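Long-range contacts in aminoglycoside N(3)-acetyltransferase (PDB 7LAP), which probably transfers an acetyl group from acetyl-coenzyme A to the 3-amino group of aminoglycoside antibiotics, a reaction that gives resistance to them: residues 195-200 / 283-288; 43-48 / 184-189; 169-174 / 272-277; 205-210 / 220-225; 75-80 / 140-145. All blocks are in the same frame, centred on the assembly; numbering follows the deposited sequence.

Contact 1 of 5, residues 195-200 / 283-288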
# COMPACT_ATOMS: atom_id res chain seq x y z
N ALA B 195 -0.14 -24.42 16.67
CA ALA B 195 0.56 -24.14 17.92
C ALA B 195 0.04 -25.00 19.07
O ALA B 195 0.81 -25.40 19.94
CB ALA B 195 0.44 -22.66 18.26
N LEU B 196 -1.26 -25.32 19.08
CA LEU B 196 -1.85 -26.15 20.12
C LEU B 196 -1.70 -27.65 19.87
O LEU B 196 -1.75 -28.43 20.83
CB LEU B 196 -3.35 -25.86 20.27
CG LEU B 196 -3.81 -24.44 20.59
CD1 LEU B 196 -5.33 -24.35 20.58
CD2 LEU B 196 -3.23 -23.99 21.93
N ALA B 197 -1.55 -28.06 18.61
CA ALA B 197 -1.65 -29.47 18.28
C ALA B 197 -0.44 -30.24 18.78
O ALA B 197 0.70 -29.78 18.66
CB ALA B 197 -1.81 -29.67 16.77
N GLN B 198 -0.69 -31.43 19.32
CA GLN B 198 0.35 -32.31 19.84
C GLN B 198 0.50 -33.52 18.93
O GLN B 198 -0.42 -34.34 18.83
CB GLN B 198 0.06 -32.73 21.28
CG GLN B 198 0.27 -31.61 22.30
CD GLN B 198 1.52 -30.78 22.02
OE1 GLN B 198 1.47 -29.54 21.95
NE2 GLN B 198 2.66 -31.46 21.85
N ALA B 199 1.65 -33.64 18.29
CA ALA B 199 1.93 -34.73 17.37
C ALA B 199 3.43 -34.74 17.10
O ALA B 199 4.07 -33.68 17.18
CB ALA B 199 1.15 -34.57 16.05
N PRO B 200 4.01 -35.89 16.80
CA PRO B 200 5.46 -35.94 16.58
C PRO B 200 5.87 -35.20 15.32
O PRO B 200 5.10 -35.10 14.35
CB PRO B 200 5.75 -37.44 16.47
CG PRO B 200 4.48 -38.01 15.91
CD PRO B 200 3.37 -37.20 16.54
N TRP B 283 -7.98 -32.52 13.69
CA TRP B 283 -7.53 -33.01 12.39
C TRP B 283 -6.03 -33.32 12.42
O TRP B 283 -5.60 -34.39 11.99
CB TRP B 283 -7.84 -31.97 11.31
CG TRP B 283 -7.63 -32.48 9.92
CD1 TRP B 283 -8.58 -33.02 9.08
CD2 TRP B 283 -6.39 -32.51 9.20
NE1 TRP B 283 -7.99 -33.38 7.89
CE2 TRP B 283 -6.66 -33.08 7.94
CE3 TRP B 283 -5.09 -32.11 9.50
CZ2 TRP B 283 -5.66 -33.26 6.98
CZ3 TRP B 283 -4.10 -32.28 8.55
CH2 TRP B 283 -4.39 -32.85 7.30
N ILE B 284 -5.23 -32.39 12.95
CA ILE B 284 -3.79 -32.57 12.93
C ILE B 284 -3.38 -33.72 13.83
O ILE B 284 -2.50 -34.52 13.48
CB ILE B 284 -3.10 -31.26 13.35
CG1 ILE B 284 -3.35 -30.18 12.30
CG2 ILE B 284 -1.61 -31.50 13.58
CD1 ILE B 284 -2.84 -28.81 12.71
N GLU B 285 -4.00 -33.83 15.00
CA GLU B 285 -3.60 -34.87 15.94
C GLU B 285 -4.04 -36.25 15.45
O GLU B 285 -3.32 -37.24 15.67
CB GLU B 285 -4.17 -34.56 17.31
CG GLU B 285 -3.48 -33.34 17.92
CD GLU B 285 -4.01 -32.97 19.28
OE1 GLU B 285 -5.13 -33.43 19.62
OE2 GLU B 285 -3.32 -32.22 20.02
N GLU B 286 -5.18 -36.34 14.78
CA GLU B 286 -5.61 -37.65 14.32
C GLU B 286 -4.83 -38.09 13.09
O GLU B 286 -4.40 -39.24 13.01
CB GLU B 286 -7.12 -37.65 14.05
CG GLU B 286 -7.91 -37.53 15.34
CD GLU B 286 -9.41 -37.46 15.13
OE1 GLU B 286 -9.86 -37.15 14.00
OE2 GLU B 286 -10.15 -37.70 16.12
N HIS B 287 -4.58 -37.18 12.15
CA HIS B 287 -3.82 -37.59 10.97
C HIS B 287 -2.34 -37.83 11.29
O HIS B 287 -1.71 -38.68 10.66
CB HIS B 287 -3.98 -36.55 9.86
CG HIS B 287 -5.30 -36.63 9.16
ND1 HIS B 287 -6.48 -36.23 9.73
CD2 HIS B 287 -5.63 -37.11 7.93
CE1 HIS B 287 -7.48 -36.43 8.89
NE2 HIS B 287 -6.99 -36.96 7.78
N LEU B 288 -1.78 -37.12 12.27
CA LEU B 288 -0.34 -37.14 12.45
C LEU B 288 0.15 -37.93 13.66
O LEU B 288 1.36 -38.10 13.80
CB LEU B 288 0.20 -35.71 12.55
CG LEU B 288 -0.00 -34.97 11.24
CD1 LEU B 288 0.66 -33.62 11.31
CD2 LEU B 288 0.54 -35.78 10.08
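The backbone of A197-P200, extended after leaving the helix that ends at L196, runs past one flank of the helical segment 283-288 and comes nearest at A199 and E285, whose CA atoms lie 5.7 Å apart. The directional link is polar. Q198 N donates to E285 OE2 over 2.8 Å, a nearly straight bond with an N-H...O angle of 163°, and the carboxylate receives it on the anti lone pair, the one turned from its other oxygen. In E285 the first torsion sets CG beside the backbone N (chi1 -69°), 3.3 Å from Q198 O, and the extended chi2 (179°) carries the carboxylate on to Q198 N. The carboxylate thus holds the first residues after the helix end. Apolar contacts flank the bond: the A197 methyl lies against I284 CG2 at 3.7 Å, and the A199 methyl meets the L288 CB methylene at 3.8 Å. Further along, P200 CD leans on L288 O at 3.5 Å. On another side of the same helix W283 O is gripped twice, by H287 N and H287 ND1 from opposite faces of its plane, which would restrain the imidazole over the indole. N289 ND2 ties the two partners once more, bonding both Q198 O and E285 O. F232 packs on A199, I284 and L288, W283 faces helix 244-254, and L196 rests on V277 and V281, so the exit from helix 189-196 is laid along the C-terminal helix 273-289 before the chain enters strand 204-213.

Contact 2 of 5, residues 43-48 / 184-189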
# COMPACT_ATOMS: atom_id res chain seq x y z
N MET B 43 -12.30 -11.83 12.11
CA MET B 43 -11.04 -11.75 11.38
C MET B 43 -11.31 -12.07 9.90
O MET B 43 -11.97 -13.06 9.59
CB MET B 43 -10.06 -12.76 11.97
CG MET B 43 -8.74 -12.80 11.28
SD MET B 43 -7.61 -13.85 12.23
CE MET B 43 -6.06 -13.23 11.53
N PHE B 44 -10.82 -11.24 8.99
CA PHE B 44 -11.22 -11.43 7.61
C PHE B 44 -10.02 -11.35 6.68
O PHE B 44 -9.08 -10.58 6.91
CB PHE B 44 -12.35 -10.45 7.23
CG PHE B 44 -11.94 -9.01 7.12
CD1 PHE B 44 -11.73 -8.23 8.25
CD2 PHE B 44 -11.81 -8.42 5.87
CE1 PHE B 44 -11.37 -6.88 8.12
CE2 PHE B 44 -11.46 -7.09 5.73
CZ PHE B 44 -11.22 -6.32 6.86
N HIS B 45 -10.05 -12.23 5.68
CA HIS B 45 -9.08 -12.36 4.60
C HIS B 45 -9.79 -12.06 3.29
O HIS B 45 -10.88 -12.60 3.05
CB HIS B 45 -8.53 -13.80 4.57
CG HIS B 45 -7.85 -14.18 5.85
ND1 HIS B 45 -8.52 -14.75 6.92
CD2 HIS B 45 -6.56 -14.02 6.25
CE1 HIS B 45 -7.66 -14.95 7.91
NE2 HIS B 45 -6.47 -14.51 7.53
N THR B 46 -9.19 -11.23 2.45
CA THR B 46 -9.90 -10.62 1.34
C THR B 46 -9.12 -10.79 0.04
O THR B 46 -7.90 -10.54 -0.00
CB THR B 46 -10.14 -9.13 1.57
OG1 THR B 46 -10.69 -8.94 2.87
CG2 THR B 46 -11.14 -8.57 0.49
N ARG B 47 -9.82 -11.17 -1.02
CA ARG B 47 -9.29 -11.03 -2.37
C ARG B 47 -10.20 -10.02 -3.05
O ARG B 47 -11.28 -10.35 -3.54
CB ARG B 47 -9.22 -12.39 -3.07
CG ARG B 47 -8.64 -12.35 -4.46
CD ARG B 47 -8.12 -13.73 -4.87
NE ARG B 47 -6.91 -14.04 -4.12
CZ ARG B 47 -6.28 -15.21 -4.17
NH1 ARG B 47 -6.77 -16.18 -4.93
NH2 ARG B 47 -5.19 -15.41 -3.45
N LEU B 48 -9.77 -8.76 -3.03
CA LEU B 48 -10.67 -7.66 -3.35
C LEU B 48 -11.23 -7.76 -4.76
O LEU B 48 -12.42 -7.52 -4.97
CB LEU B 48 -9.94 -6.33 -3.14
CG LEU B 48 -10.67 -5.03 -3.52
CD1 LEU B 48 -11.95 -4.82 -2.67
CD2 LEU B 48 -9.71 -3.83 -3.32
N ARG B 184 -9.22 -21.02 0.62
CA ARG B 184 -9.27 -21.73 1.90
C ARG B 184 -7.91 -21.75 2.59
O ARG B 184 -7.84 -21.76 3.83
CB ARG B 184 -9.81 -23.14 1.67
CG ARG B 184 -11.31 -23.15 1.40
CD ARG B 184 -11.81 -24.47 0.88
NE ARG B 184 -11.06 -24.84 -0.31
CZ ARG B 184 -10.84 -26.09 -0.72
NH1 ARG B 184 -11.33 -27.12 -0.03
NH2 ARG B 184 -10.14 -26.30 -1.82
N ASP B 185 -6.81 -21.70 1.84
CA ASP B 185 -5.51 -21.82 2.49
C ASP B 185 -5.08 -20.55 3.22
O ASP B 185 -4.06 -20.59 3.92
CB ASP B 185 -4.43 -22.20 1.48
CG ASP B 185 -4.56 -21.46 0.18
OD1 ASP B 185 -4.03 -20.33 0.09
OD2 ASP B 185 -5.24 -21.98 -0.74
N THR B 186 -5.81 -19.45 3.10
CA THR B 186 -5.41 -18.21 3.75
C THR B 186 -5.86 -18.12 5.20
O THR B 186 -5.61 -17.10 5.85
CB THR B 186 -5.94 -16.98 2.97
OG1 THR B 186 -7.36 -16.91 3.07
CG2 THR B 186 -5.57 -17.08 1.52
N MET B 187 -6.50 -19.15 5.74
CA MET B 187 -7.02 -19.04 7.10
C MET B 187 -5.89 -19.08 8.15
O MET B 187 -5.48 -20.15 8.60
CB MET B 187 -8.04 -20.14 7.39
CG MET B 187 -8.81 -19.86 8.67
SD MET B 187 -9.76 -21.27 9.27
CE MET B 187 -11.10 -21.18 8.08
N THR B 188 -5.43 -17.89 8.55
CA THR B 188 -4.35 -17.71 9.53
C THR B 188 -4.65 -18.41 10.85
O THR B 188 -3.74 -18.91 11.52
CB THR B 188 -4.15 -16.20 9.78
OG1 THR B 188 -3.42 -15.64 8.69
CG2 THR B 188 -3.43 -15.89 11.10
N LEU B 189 -5.92 -18.42 11.25
CA LEU B 189 -6.30 -19.01 12.52
C LEU B 189 -5.80 -20.44 12.69
O LEU B 189 -5.60 -20.90 13.81
CB LEU B 189 -7.82 -18.94 12.66
CG LEU B 189 -8.39 -19.59 13.92
CD1 LEU B 189 -7.87 -18.88 15.17
CD2 LEU B 189 -9.93 -19.62 13.87
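The carbonyl of T186 covers one face of the H45 imidazole, its O 3.1 Å from the ring plane and displaced toward the rim. That placement keeps the carbonyl from serving as a hydrogen-bond acceptor: NE2 of H45 is 3.2 Å from T186 O, but the angle is poor. The ring's polar edge looks instead to T188, where NE2 of H45 and OG1 of T188 share a weak hydrogen bond of 3.5 Å, with the hydroxyl near the ring plane. One residue thus covers a face while its neighbour but one meets an edge. Beside this pair M43 runs out fully extended, CG anti to the backbone N (chi1 178°), and its CE reaches T188 CG2 at 3.8 Å, crossing the threonine at about a right angle. At the other end, T186 OG1 passes 3.6 Å from H45 CB; its hydrogen bond goes to P183 O, which pins the short 3-10 turn 184-186 and so the carbonyl that overlies the ring. In the next shell, H45 is held by backbone bonds to L178 and L180 of the adjoining strand, and T78 touches both H45 and T188 from the strand on the other side. L167 of helix 166-172 packs on M43 and T188. The arrangement is that of an alpha/beta fold at the C-terminal end of its parallel strands 74-78, 41-46 and 176-180, where the loop after strand 176-180 folds back over the end of strand 41-46 and leads into helix 189-196.

Contact 3 of 5, residues 169-174 / 272-277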
# COMPACT_ATOMS: atom_id res chain seq x y z
N ARG B 169 -7.24 -15.17 21.81
CA ARG B 169 -8.26 -14.27 22.31
C ARG B 169 -9.45 -14.18 21.37
O ARG B 169 -10.58 -13.96 21.83
CB ARG B 169 -7.68 -12.89 22.54
CG ARG B 169 -6.61 -12.88 23.61
CD ARG B 169 -5.96 -11.51 23.73
NE ARG B 169 -4.58 -11.64 24.16
CZ ARG B 169 -3.65 -10.69 24.00
NH1 ARG B 169 -3.95 -9.54 23.42
NH2 ARG B 169 -2.42 -10.91 24.43
N LEU B 170 -9.22 -14.28 20.05
CA LEU B 170 -10.34 -14.34 19.13
C LEU B 170 -11.22 -15.55 19.42
O LEU B 170 -12.45 -15.44 19.45
CB LEU B 170 -9.83 -14.39 17.69
CG LEU B 170 -10.88 -14.48 16.59
CD1 LEU B 170 -11.63 -13.18 16.47
CD2 LEU B 170 -10.21 -14.87 15.25
N VAL B 171 -10.60 -16.70 19.68
CA VAL B 171 -11.35 -17.91 20.00
C VAL B 171 -12.14 -17.72 21.29
O VAL B 171 -13.33 -18.07 21.36
CB VAL B 171 -10.39 -19.11 20.10
CG1 VAL B 171 -11.07 -20.30 20.78
CG2 VAL B 171 -9.88 -19.49 18.72
N ALA B 172 -11.52 -17.12 22.31
CA ALA B 172 -12.14 -17.05 23.64
C ALA B 172 -13.32 -16.09 23.65
O ALA B 172 -14.27 -16.27 24.43
CB ALA B 172 -11.11 -16.62 24.69
N LEU B 173 -13.26 -15.05 22.83
CA LEU B 173 -14.32 -14.08 22.58
C LEU B 173 -15.50 -14.65 21.79
O LEU B 173 -16.53 -13.97 21.66
CB LEU B 173 -13.72 -12.92 21.80
CG LEU B 173 -14.17 -11.49 21.95
CD1 LEU B 173 -14.60 -11.23 23.39
CD2 LEU B 173 -13.01 -10.60 21.56
N GLY B 174 -15.38 -15.85 21.22
CA GLY B 174 -16.41 -16.33 20.32
C GLY B 174 -16.38 -15.64 18.97
O GLY B 174 -17.43 -15.46 18.35
N ASP B 272 -17.28 -19.92 12.67
CA ASP B 272 -17.02 -19.60 14.07
C ASP B 272 -15.61 -20.08 14.43
O ASP B 272 -15.23 -21.23 14.14
CB ASP B 272 -18.07 -20.24 14.99
CG ASP B 272 -19.49 -19.73 14.71
OD1 ASP B 272 -19.66 -18.53 14.39
OD2 ASP B 272 -20.45 -20.52 14.81
N ALA B 273 -14.82 -19.20 15.08
CA ALA B 273 -13.40 -19.47 15.31
C ALA B 273 -13.18 -20.62 16.28
O ALA B 273 -12.26 -21.42 16.08
CB ALA B 273 -12.69 -18.22 15.84
N ALA B 274 -13.96 -20.71 17.36
CA ALA B 274 -13.74 -21.79 18.32
C ALA B 274 -13.95 -23.18 17.72
O ALA B 274 -13.05 -24.04 17.88
CB ALA B 274 -14.60 -21.58 19.58
N PRO B 275 -15.06 -23.48 17.02
CA PRO B 275 -15.17 -24.83 16.40
C PRO B 275 -14.14 -25.07 15.30
O PRO B 275 -13.71 -26.22 15.11
CB PRO B 275 -16.60 -24.87 15.85
CG PRO B 275 -17.32 -23.76 16.52
CD PRO B 275 -16.28 -22.70 16.81
N ALA B 276 -13.74 -24.02 14.56
CA ALA B 276 -12.74 -24.20 13.51
C ALA B 276 -11.39 -24.61 14.09
O ALA B 276 -10.72 -25.50 13.56
CB ALA B 276 -12.60 -22.92 12.69
N VAL B 277 -10.97 -23.97 15.19
CA VAL B 277 -9.71 -24.35 15.83
C VAL B 277 -9.83 -25.73 16.45
O VAL B 277 -8.93 -26.57 16.30
CB VAL B 277 -9.31 -23.30 16.89
CG1 VAL B 277 -8.37 -23.92 17.91
CG2 VAL B 277 -8.62 -22.16 16.24
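A273 O accepts the helical bond from V277 N at 3.0 Å, and the same oxygen is brushed by V171 CG2, so a carbonyl already bonded within its own helix forms part of an otherwise apolar surface. The setting is a helix-helix contact in an alpha/beta fold: the end of helix 166-172 meets the first turn of helix 273-289, their nearest CA atoms, V171 and A274, being only 4.9 Å apart. Such closeness depends on small residues, and here A273 and A274 supply them. The first helix closes in a Schellman motif, with G174 at positive phi (74°) and its N bonded to V171 O at 3.0 Å. The second opens at D272, which occupies the N-cap position but turns its carboxylate elsewhere, OD1 forming a salt bridge with R176. A backbone bond between A273 and G175 joins the two helix ends through the turn that follows the Schellman glycine. Within the interface V171 is the wedge. Its CG2 lies beside the backbone N and meets V277 CG2 at 3.9 Å, the two valines crossing obliquely. L170 extends alongside, placing CD2 4.2 Å from A273 CB, and it also packs on T41 and M43 of strand 41-46. L189 of helix 189-196 packs on V171, A273 and V277 together. The other branch of V171, CG1, stands anti to the backbone N (chi1 166°) and settles 3.9 Å from both CA and CB of A274.

Contact 4 of 5, residues 205-210 / 220-225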
# COMPACT_ATOMS: atom_id res chain seq x y z
N VAL B 205 10.85 -22.56 14.39
CA VAL B 205 11.79 -21.63 13.77
C VAL B 205 12.35 -20.72 14.84
O VAL B 205 11.71 -20.44 15.86
CB VAL B 205 11.12 -20.80 12.64
CG1 VAL B 205 10.83 -21.69 11.46
CG2 VAL B 205 9.84 -20.12 13.13
N THR B 206 13.59 -20.27 14.61
CA THR B 206 14.24 -19.25 15.41
C THR B 206 14.79 -18.21 14.44
O THR B 206 15.44 -18.58 13.45
CB THR B 206 15.37 -19.82 16.25
OG1 THR B 206 14.83 -20.70 17.23
CG2 THR B 206 16.13 -18.72 16.94
N TYR B 207 14.49 -16.94 14.68
CA TYR B 207 14.96 -15.87 13.83
C TYR B 207 15.18 -14.65 14.70
O TYR B 207 14.79 -14.62 15.88
CB TYR B 207 13.97 -15.59 12.67
CG TYR B 207 12.60 -15.27 13.17
CD1 TYR B 207 11.68 -16.29 13.42
CD2 TYR B 207 12.22 -13.96 13.46
CE1 TYR B 207 10.42 -16.00 13.91
CE2 TYR B 207 10.98 -13.66 13.95
CZ TYR B 207 10.08 -14.68 14.17
OH TYR B 207 8.85 -14.38 14.67
N GLU B 208 15.83 -13.65 14.15
CA GLU B 208 16.00 -12.40 14.87
C GLU B 208 15.37 -11.28 14.07
O GLU B 208 15.31 -11.35 12.85
CB GLU B 208 17.46 -12.11 15.13
CG GLU B 208 18.16 -13.29 15.72
CD GLU B 208 19.65 -13.13 15.68
OE1 GLU B 208 20.14 -12.14 16.25
OE2 GLU B 208 20.32 -13.98 15.05
N GLN B 209 14.89 -10.26 14.77
CA GLN B 209 14.30 -9.14 14.07
C GLN B 209 14.45 -7.92 14.97
O GLN B 209 14.43 -8.06 16.20
CB GLN B 209 12.82 -9.39 13.72
CG GLN B 209 12.65 -9.99 12.30
CD GLN B 209 11.23 -10.40 12.02
OE1 GLN B 209 10.31 -9.99 12.71
NE2 GLN B 209 11.04 -11.20 10.98
N PRO B 210 14.66 -6.75 14.39
CA PRO B 210 14.84 -5.54 15.20
C PRO B 210 13.48 -4.99 15.64
O PRO B 210 12.58 -4.80 14.82
CB PRO B 210 15.56 -4.58 14.26
CG PRO B 210 15.13 -5.02 12.90
CD PRO B 210 14.89 -6.50 12.95
N ARG B 220 16.09 -8.87 18.77
CA ARG B 220 15.52 -9.89 19.65
C ARG B 220 15.46 -11.20 18.88
O ARG B 220 15.22 -11.20 17.67
CB ARG B 220 14.11 -9.50 20.16
CG ARG B 220 13.64 -10.35 21.31
CD ARG B 220 12.34 -9.88 21.95
NE ARG B 220 11.99 -10.72 23.11
CZ ARG B 220 11.69 -12.03 23.06
NH1 ARG B 220 11.63 -12.69 21.91
NH2 ARG B 220 11.41 -12.67 24.20
N THR B 221 15.67 -12.30 19.59
CA THR B 221 15.50 -13.63 19.02
C THR B 221 14.10 -14.12 19.33
O THR B 221 13.61 -13.95 20.45
CB THR B 221 16.55 -14.60 19.60
OG1 THR B 221 17.85 -14.22 19.14
CG2 THR B 221 16.27 -16.02 19.18
N PHE B 222 13.45 -14.72 18.34
CA PHE B 222 12.07 -15.16 18.42
C PHE B 222 11.98 -16.64 18.12
O PHE B 222 12.69 -17.16 17.25
CB PHE B 222 11.17 -14.40 17.43
CG PHE B 222 11.11 -12.94 17.68
CD1 PHE B 222 12.06 -12.09 17.13
CD2 PHE B 222 10.14 -12.41 18.53
CE1 PHE B 222 12.03 -10.73 17.37
CE2 PHE B 222 10.09 -11.04 18.78
CZ PHE B 222 11.04 -10.19 18.20
N ARG B 223 11.07 -17.32 18.82
CA ARG B 223 10.75 -18.70 18.54
C ARG B 223 9.28 -18.80 18.20
O ARG B 223 8.45 -18.16 18.85
CB ARG B 223 11.07 -19.60 19.74
CG ARG B 223 10.75 -21.06 19.49
CD ARG B 223 11.07 -21.88 20.70
NE ARG B 223 10.30 -23.12 20.76
CZ ARG B 223 10.74 -24.29 20.31
NH1 ARG B 223 11.94 -24.40 19.75
NH2 ARG B 223 9.97 -25.37 20.44
N ASP B 224 8.96 -19.61 17.19
CA ASP B 224 7.60 -19.77 16.69
C ASP B 224 7.50 -21.16 16.07
O ASP B 224 8.52 -21.83 15.85
CB ASP B 224 7.25 -18.66 15.67
CG ASP B 224 5.76 -18.63 15.27
OD1 ASP B 224 4.91 -19.20 15.99
OD2 ASP B 224 5.43 -18.01 14.23
N ILE B 225 6.28 -21.62 15.81
CA ILE B 225 6.14 -22.74 14.87
C ILE B 225 6.50 -22.26 13.46
O ILE B 225 6.49 -21.07 13.15
CB ILE B 225 4.74 -23.36 14.90
CG1 ILE B 225 3.70 -22.26 14.65
CG2 ILE B 225 4.47 -24.06 16.21
CD1 ILE B 225 2.63 -22.64 13.61
O HOH W 1 6.74 -15.61 13.95
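Backbone hydrogen bonds join Y207 with F222, V205 with D224 and Q209 with R220, each pair bonded in both directions; F222 N to Y207 O, at 2.8 Å, is among the shortest. Between them, T206 faces R223 and E208 faces T221 as non-hydrogen-bonded pairs, where CA-H...O contacts such as T206 CA to F222 O (3.2 Å) accompany the closer approach of the backbones. Aromatic contact comes from Y207 and F222 on one face. The Y207 ring stands between its backbone N and carbonyl carbon (chi1 56°), which lays it against F222 CB, 3.8 Å from the ring centroid in a CH-pi contact; the rings themselves are tilted by only 17° but slid apart, with little overlap. The strands are the arms of a beta hairpin, 204-213 and 216-225, antiparallel with 145° between their directions and forming a sheet separate from the seven-stranded one. On the face of T206 and T221, the two CG2 methyls meet at 3.5 Å. Polar links complete the aromatic face, where a water hydrogen-bonded to Y207 OH donates to D224 OD2 over 2.7 Å, while D224 OD1 bonds H161 ND1. Charged ends look outside the hairpin: E208 forms a salt bridge with R101 and R220 one with D158, whose other carboxylate oxygen takes R223 N.

Contact 5 of 5, residues 75-80 / 140-145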
# COMPACT_ATOMS: atom_id res chain seq x y z
N LEU B 75 -13.32 -5.71 13.93
CA LEU B 75 -12.72 -6.32 12.74
C LEU B 75 -11.25 -6.60 13.02
O LEU B 75 -10.59 -5.81 13.69
CB LEU B 75 -12.80 -5.40 11.51
CG LEU B 75 -14.14 -4.72 11.22
CD1 LEU B 75 -14.04 -3.90 9.93
CD2 LEU B 75 -15.24 -5.78 11.14
N LEU B 76 -10.73 -7.69 12.50
CA LEU B 76 -9.34 -8.09 12.63
C LEU B 76 -8.72 -8.54 11.33
O LEU B 76 -9.38 -9.16 10.54
CB LEU B 76 -9.26 -9.30 13.53
CG LEU B 76 -8.86 -9.26 14.97
CD1 LEU B 76 -10.14 -9.04 15.71
CD2 LEU B 76 -8.24 -10.56 15.41
N VAL B 77 -7.44 -8.27 11.12
CA VAL B 77 -6.75 -8.73 9.92
C VAL B 77 -5.36 -9.21 10.32
O VAL B 77 -4.86 -8.90 11.40
CB VAL B 77 -6.60 -7.65 8.83
CG1 VAL B 77 -8.00 -7.20 8.28
CG2 VAL B 77 -5.84 -6.48 9.39
N THR B 78 -4.72 -9.94 9.42
CA THR B 78 -3.34 -10.32 9.63
C THR B 78 -2.49 -9.37 8.78
O THR B 78 -2.81 -9.15 7.61
CB THR B 78 -3.11 -11.79 9.30
OG1 THR B 78 -1.72 -12.08 9.40
CG2 THR B 78 -3.53 -12.15 7.86
N CYS B 79 -1.49 -8.73 9.40
CA CYS B 79 -0.61 -7.76 8.73
C CYS B 79 0.79 -8.30 8.44
O CYS B 79 1.25 -8.31 7.28
CB CYS B 79 -0.47 -6.49 9.61
SG CYS B 79 -1.93 -5.51 9.67
N GLY B 80 1.53 -8.71 9.47
CA GLY B 80 2.95 -9.00 9.27
C GLY B 80 3.71 -7.73 8.90
O GLY B 80 3.23 -6.62 9.06
N SER B 140 2.34 -9.62 13.23
CA SER B 140 1.43 -8.65 13.81
C SER B 140 0.04 -8.79 13.18
O SER B 140 -0.11 -9.18 12.03
CB SER B 140 1.93 -7.22 13.61
OG SER B 140 2.07 -6.91 12.22
N LEU B 141 -0.97 -8.48 13.97
CA LEU B 141 -2.32 -8.34 13.45
C LEU B 141 -2.70 -6.88 13.57
O LEU B 141 -1.98 -6.08 14.16
CB LEU B 141 -3.31 -9.21 14.23
CG LEU B 141 -2.98 -10.68 14.46
CD1 LEU B 141 -4.22 -11.38 14.97
CD2 LEU B 141 -2.64 -11.24 13.14
N ALA B 142 -3.87 -6.54 13.06
CA ALA B 142 -4.43 -5.25 13.38
C ALA B 142 -5.92 -5.42 13.61
O ALA B 142 -6.53 -6.36 13.09
CB ALA B 142 -4.16 -4.24 12.28
N ALA B 143 -6.50 -4.50 14.37
CA ALA B 143 -7.91 -4.59 14.73
C ALA B 143 -8.53 -3.20 14.79
O ALA B 143 -7.86 -2.20 15.09
CB ALA B 143 -8.10 -5.30 16.08
N LEU B 144 -9.85 -3.16 14.59
CA LEU B 144 -10.61 -1.91 14.56
C LEU B 144 -11.96 -2.21 15.18
O LEU B 144 -12.68 -3.09 14.69
CB LEU B 144 -10.78 -1.38 13.11
CG LEU B 144 -11.55 -0.07 12.97
CD1 LEU B 144 -10.79 1.11 13.63
CD2 LEU B 144 -11.86 0.24 11.49
N GLY B 145 -12.33 -1.47 16.23
CA GLY B 145 -13.62 -1.70 16.84
C GLY B 145 -13.52 -1.87 18.35
O GLY B 145 -12.47 -1.64 18.96
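L141 and L76 lie on one face of two antiparallel strands and reach for each other diagonally, L141 CD1 coming to 4.1 Å from L76 CD2. The other branch of L141 turns back over the neighbouring strand: with CG beside the backbone N (chi1 -50°), CD2 sits 3.7 Å from T78 CA and also touches the threonine's CB and OG1. Next to them the A143 methyl packs against L76 CG. The reverse face carries L75, V77, A142 and L144. There A142 CB is flanked by two partners, V77 CG2 at 4.0 Å and C79 SG at 3.7 Å; the sulfur gets there although C79 has already left the strand. The register that brings these side chains together is fixed by paired backbone bonds between L75 and L144 and between V77 and A142, the first being nearly straight, L75 N to L144 O at 2.8 Å. Beyond the ladder the pattern changes: S140 O accepts both C79 N (3.0 Å) and G80 N (3.1 Å), which approach from the same face of its plane, and the chain bends at G80, where phi is positive. R133 secures this corner, bonding S140 OG and G80 O. L141, L76 and A143 look onto helix 148-152, whereas L75 and L144 look onto helix 58-69. With helices thus on both faces, the arrangement is typical of an alpha/beta/alpha sandwich, in which antiparallel strand 141-145 extends the parallel centre of a mixed sheet beyond strand 74-78.

From the N terminus, strand 41-46 opens contact 2, which closes only at 184-189. Within that loop lies the whole of contact 5, joining 75-80 to 140-145; the two meet in the sheet, where F44 N lies 3.0 Å from L76 O. Contact 3 opens at 169-174, before contact 2 has closed, and ends at 272-277, so these two cross, and they touch. Contact 1 starts at 195-200 and crosses contact 3 in turn by ending further along the same helix, 273-289. These crossings tie sheet to helices. The hairpin of contact 4, within the loops of both contacts 1 and 3, is an insertion between helices 189-196 and 273-289 that touches contact 1 where I225 packs on A195.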